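PDB 2FGG: uncharacterized protein MT2708 from Mycobacterium tuberculosis, which is of unknown function but belongs to the Rv2632c-like family and is related to Rv1738 of the same bacterium. Local coordinates for residues D57-A60 / I61-L65; L75-S78 / D79-S83. One frame throughout, in Å; residues are numbered along the deposited sequence.

Contact 1. Residues D57-A60 / I61-L65; sequences DELA and IARAL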
loop_
_atom_site.group_PDB
_atom_site.type_symbol
_atom_site.label_atom_id
_atom_site.label_comp_id
_atom_site.label_asym_id
_atom_site.label_seq_id
_atom_site.Cartn_x
_atom_site.Cartn_y
_atom_site.Cartn_z
ATOM N N ASP A 57 12.241 -2.318 -7.511
ATOM C CA ASP A 57 11.461 -2.984 -6.467
ATOM C C ASP A 57 11.090 -2.038 -5.346
ATOM O O ASP A 57 9.918 -1.929 -4.989
ATOM C CB ASP A 57 12.237 -4.159 -5.863
ATOM C CG ASP A 57 12.437 -5.296 -6.832
ATOM O OD1 ASP A 57 11.941 -5.226 -7.980
ATOM O OD2 ASP A 57 13.121 -6.263 -6.442
ATOM N N GLU A 58 12.083 -1.359 -4.782
ATOM C CA GLU A 58 11.833 -0.441 -3.669
ATOM C C GLU A 58 10.986 0.782 -4.052
ATOM O O GLU A 58 10.231 1.296 -3.228
ATOM C CB GLU A 58 13.145 -0.023 -2.990
ATOM C CG GLU A 58 14.073 0.829 -3.838
ATOM C CD GLU A 58 15.492 0.864 -3.323
ATOM O OE1 GLU A 58 15.824 0.113 -2.388
ATOM O OE2 GLU A 58 16.294 1.634 -3.868
ATOM N N LEU A 59 11.104 1.246 -5.293
ATOM C CA LEU A 59 10.251 2.327 -5.780
ATOM C C LEU A 59 8.807 1.864 -5.954
ATOM O O LEU A 59 7.873 2.604 -5.654
ATOM C CB LEU A 59 10.786 2.902 -7.093
ATOM C CG LEU A 59 10.037 4.065 -7.757
ATOM C CD1 LEU A 59 9.696 5.165 -6.768
ATOM C CD2 LEU A 59 10.845 4.627 -8.919
ATOM N N ALA A 60 8.628 0.645 -6.451
ATOM C CA ALA A 60 7.303 0.073 -6.590
ATOM C C ALA A 60 6.670 -0.116 -5.222
ATOM O O ALA A 60 5.508 0.212 -5.036
ATOM C CB ALA A 60 7.359 -1.234 -7.326
ATOM N N ILE A 61 7.430 -0.645 -4.269
ATOM C CA ILE A 61 6.918 -0.854 -2.921
ATOM C C ILE A 61 6.527 0.480 -2.295
ATOM O O ILE A 61 5.463 0.601 -1.701
ATOM C CB ILE A 61 7.939 -1.572 -2.013
ATOM C CG1 ILE A 61 8.243 -2.974 -2.541
ATOM C CG2 ILE A 61 7.406 -1.693 -0.604
ATOM C CD1 ILE A 61 9.405 -3.640 -1.831
ATOM N N ALA A 62 7.382 1.485 -2.439
ATOM C CA ALA A 62 7.096 2.810 -1.918
ATOM C C ALA A 62 5.772 3.350 -2.467
ATOM O O ALA A 62 4.958 3.873 -1.722
ATOM C CB ALA A 62 8.252 3.760 -2.217
ATOM N N ARG A 63 5.554 3.217 -3.766
ATOM C CA ARG A 63 4.309 3.686 -4.389
ATOM C C ARG A 63 3.094 2.854 -3.962
ATOM O O ARG A 63 2.004 3.392 -3.778
ATOM C CB ARG A 63 4.453 3.719 -5.902
ATOM C CG ARG A 63 5.570 4.624 -6.345
ATOM C CD ARG A 63 5.754 4.650 -7.829
ATOM N NE ARG A 63 6.402 5.898 -8.210
ATOM C CZ ARG A 63 7.173 6.057 -9.275
ATOM N NH1 ARG A 63 7.408 5.038 -10.082
ATOM N NH2 ARG A 63 7.721 7.238 -9.522
ATOM N N ALA A 64 3.295 1.551 -3.787
ATOM C CA ALA A 64 2.255 0.681 -3.273
ATOM C C ALA A 64 1.835 1.080 -1.862
ATOM O O ALA A 64 0.658 1.121 -1.562
ATOM C CB ALA A 64 2.698 -0.758 -3.315
ATOM N N LEU A 65 2.792 1.376 -0.994
ATOM C CA LEU A 65 2.488 1.722 0.398
ATOM C C LEU A 65 1.824 3.094 0.531
ATOM O O LEU A 65 0.968 3.277 1.388
ATOM C CB LEU A 65 3.751 1.645 1.263
ATOM C CG LEU A 65 4.411 0.273 1.440
ATOM C CD1 LEU A 65 5.664 0.415 2.277
ATOM C CD2 LEU A 65 3.474 -0.777 2.044
#
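Four successive i to i+4 hydrogen bonds join D57-A60 to I61-L65, from I61 N to D57 O through A64 N to A60 O, and make the two segments consecutive turns of helix 54-83. They are regular in length; I61 N lies 2.9 Å from D57 O with an N-H...O angle of 162°.

L59 and R63 sit one turn apart and meet obliquely. L59 CD1 lies over the centre of one face of the guanidinium, 3.7 Å from R63 CZ, while L59 CG comes within 3.6 Å of R63 NH1. With L59 CG anti to its own nitrogen (chi1 -179°), this torsion swings the isobutyl end back alongside the extended R63 chain. I61 CG1 packs at 3.1 Å against D57 O. A60, small enough for a buried helix face, touches T24 and A26 of strand 24-32.

Leucine suits this place because the face of a guanidinium offers no N-H and can rest on a methyl, leaving its edge to donate. R63 NH1 is hydrogen-bonded to the carbonyl of L42, so a nonpolar face contact and a polar anchor together probably steady the arginine against the end of strand 35-43.

Contact 2. Residues L75-S78 / D79-S83; sequences LTSS and DIEAS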
loop_
_atom_site.group_PDB
_atom_site.type_symbol
_atom_site.label_atom_id
_atom_site.label_comp_id
_atom_site.label_asym_id
_atom_site.label_seq_id
_atom_site.Cartn_x
_atom_site.Cartn_y
_atom_site.Cartn_z
ATOM N N LEU A 75 -10.262 6.310 4.513
ATOM C CA LEU A 75 -11.125 5.530 5.394
ATOM C C LEU A 75 -11.283 6.218 6.745
ATOM O O LEU A 75 -12.371 6.224 7.325
ATOM C CB LEU A 75 -10.579 4.116 5.565
ATOM C CG LEU A 75 -11.407 3.132 6.398
ATOM C CD1 LEU A 75 -12.876 3.109 5.971
ATOM C CD2 LEU A 75 -10.806 1.753 6.303
ATOM N N THR A 76 -10.189 6.800 7.226
ATOM C CA THR A 76 -10.188 7.565 8.466
ATOM C C THR A 76 -11.171 8.716 8.381
ATOM O O THR A 76 -11.999 8.868 9.262
ATOM C CB THR A 76 -8.784 8.094 8.805
ATOM O OG1 THR A 76 -7.860 7.004 8.790
ATOM C CG2 THR A 76 -8.763 8.726 10.183
ATOM N N SER A 77 -11.094 9.497 7.307
ATOM C CA SER A 77 -11.980 10.644 7.119
ATOM C C SER A 77 -13.445 10.220 7.043
ATOM O O SER A 77 -14.310 10.795 7.694
ATOM C CB SER A 77 -11.613 11.416 5.855
ATOM O OG SER A 77 -12.579 12.421 5.613
ATOM N N SER A 78 -13.702 9.208 6.232
ATOM C CA SER A 78 -15.027 8.648 6.083
ATOM C C SER A 78 -15.607 8.198 7.424
ATOM O O SER A 78 -16.757 8.525 7.755
ATOM C CB SER A 78 -14.948 7.466 5.138
ATOM O OG SER A 78 -16.216 6.872 5.017
ATOM N N ASP A 79 -14.804 7.462 8.193
ATOM C CA ASP A 79 -15.210 7.016 9.524
ATOM C C ASP A 79 -15.399 8.192 10.473
ATOM O O ASP A 79 -16.402 8.248 11.184
ATOM C CB ASP A 79 -14.218 6.002 10.107
ATOM C CG ASP A 79 -14.286 4.630 9.421
ATOM O OD1 ASP A 79 -15.283 4.324 8.728
ATOM O OD2 ASP A 79 -13.326 3.842 9.588
ATOM N N ILE A 80 -14.452 9.131 10.478
ATOM C CA ILE A 80 -14.592 10.345 11.295
ATOM C C ILE A 80 -15.898 11.046 10.979
ATOM O O ILE A 80 -16.633 11.421 11.887
ATOM C CB ILE A 80 -13.411 11.342 11.139
ATOM C CG1 ILE A 80 -12.145 10.777 11.784
ATOM C CG2 ILE A 80 -13.758 12.699 11.768
ATOM C CD1 ILE A 80 -10.866 11.566 11.496
ATOM N N GLU A 81 -16.196 11.205 9.694
ATOM C CA GLU A 81 -17.429 11.870 9.286
ATOM C C GLU A 81 -18.672 11.079 9.660
ATOM O O GLU A 81 -19.684 11.662 10.035
ATOM C CB GLU A 81 -17.406 12.206 7.796
ATOM C CG GLU A 81 -16.283 13.155 7.416
ATOM C CD GLU A 81 -16.168 14.349 8.362
ATOM O OE1 GLU A 81 -17.192 15.021 8.620
ATOM O OE2 GLU A 81 -15.046 14.618 8.839
ATOM N N ALA A 82 -18.583 9.755 9.580
ATOM C CA ALA A 82 -19.671 8.877 10.007
ATOM C C ALA A 82 -19.940 8.941 11.514
ATOM O O ALA A 82 -21.096 8.975 11.928
ATOM C CB ALA A 82 -19.403 7.448 9.576
ATOM N N SER A 83 -18.879 8.958 12.325
ATOM C CA SER A 83 -19.011 8.985 13.791
ATOM C C SER A 83 -19.698 10.267 14.289
ATOM O O SER A 83 -20.546 10.215 15.182
ATOM C CB SER A 83 -17.652 8.773 14.479
ATOM O OG SER A 83 -16.918 9.980 14.574
HETATM O O HOH W 1 -12.258 14.355 8.145
#
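D79 N donates to L75 O, and the same i to i+4 pattern carries on through I80 to T76, E81 to S77 and A82 to S78, so every main-chain carbonyl of L75-S78 accepts an amide proton from the next turn. The bond from I80 N to T76 O is 2.8 Å long and fairly straight, at 167°. S83 N closes the series on D79 O.

Hydroxyls add a second layer. S83 OG turns back to I80 O at 3.1 Å, meeting that carbonyl at a bent C=O...O angle of 124°; a short serine chain allows this return to its own helix. T76 OG1 is likewise hydrogen-bonded to the main chain, at L72 O. S77 and E81 are joined through a water, which lies 3.2 Å from S77 OG and donates to E81 OE2 at 2.9 Å. The glutamate reaches it by bending at its second torsion (chi2 -46°), which folds the carboxylate back beside the helix.

T76 CG2 and I80 CD1 form a nonpolar pair, lying side by side 3.8 Å apart. L75 crosses D79 obliquely, placing the methyl L75 CD1 beside the carboxylate oxygen D79 OD2 at 3.7 Å. Serine, threonine and acidic residues suit a solvent-facing helix, where water can serve their polar ends.

All of this belongs to the last turns of helix 54-83; the contact's centre lies about 20 Å from the centre of the chain, where the helix has run on well beyond the three-stranded antiparallel sheet that its earlier turns cover.

Both contacts lie on helix 54-83, with centres 27 Å apart and nearest atoms about 12 Å apart, so they do not touch. Contact 1 is partly buried: its turns lie on the antiparallel sheet, meeting all three strands, and alanine and aliphatic residues predominate there, with one arginine tied to a strand carbonyl. Contact 2 is a surface contact at the far end of the same helix, where two hydroxyls bond to main-chain carbonyls, and a third shares a water with a glutamate. The backbone bonding is alike in both; what changes is the side-chain chemistry, from packing between helix and sheet to local polar links within the helix itself.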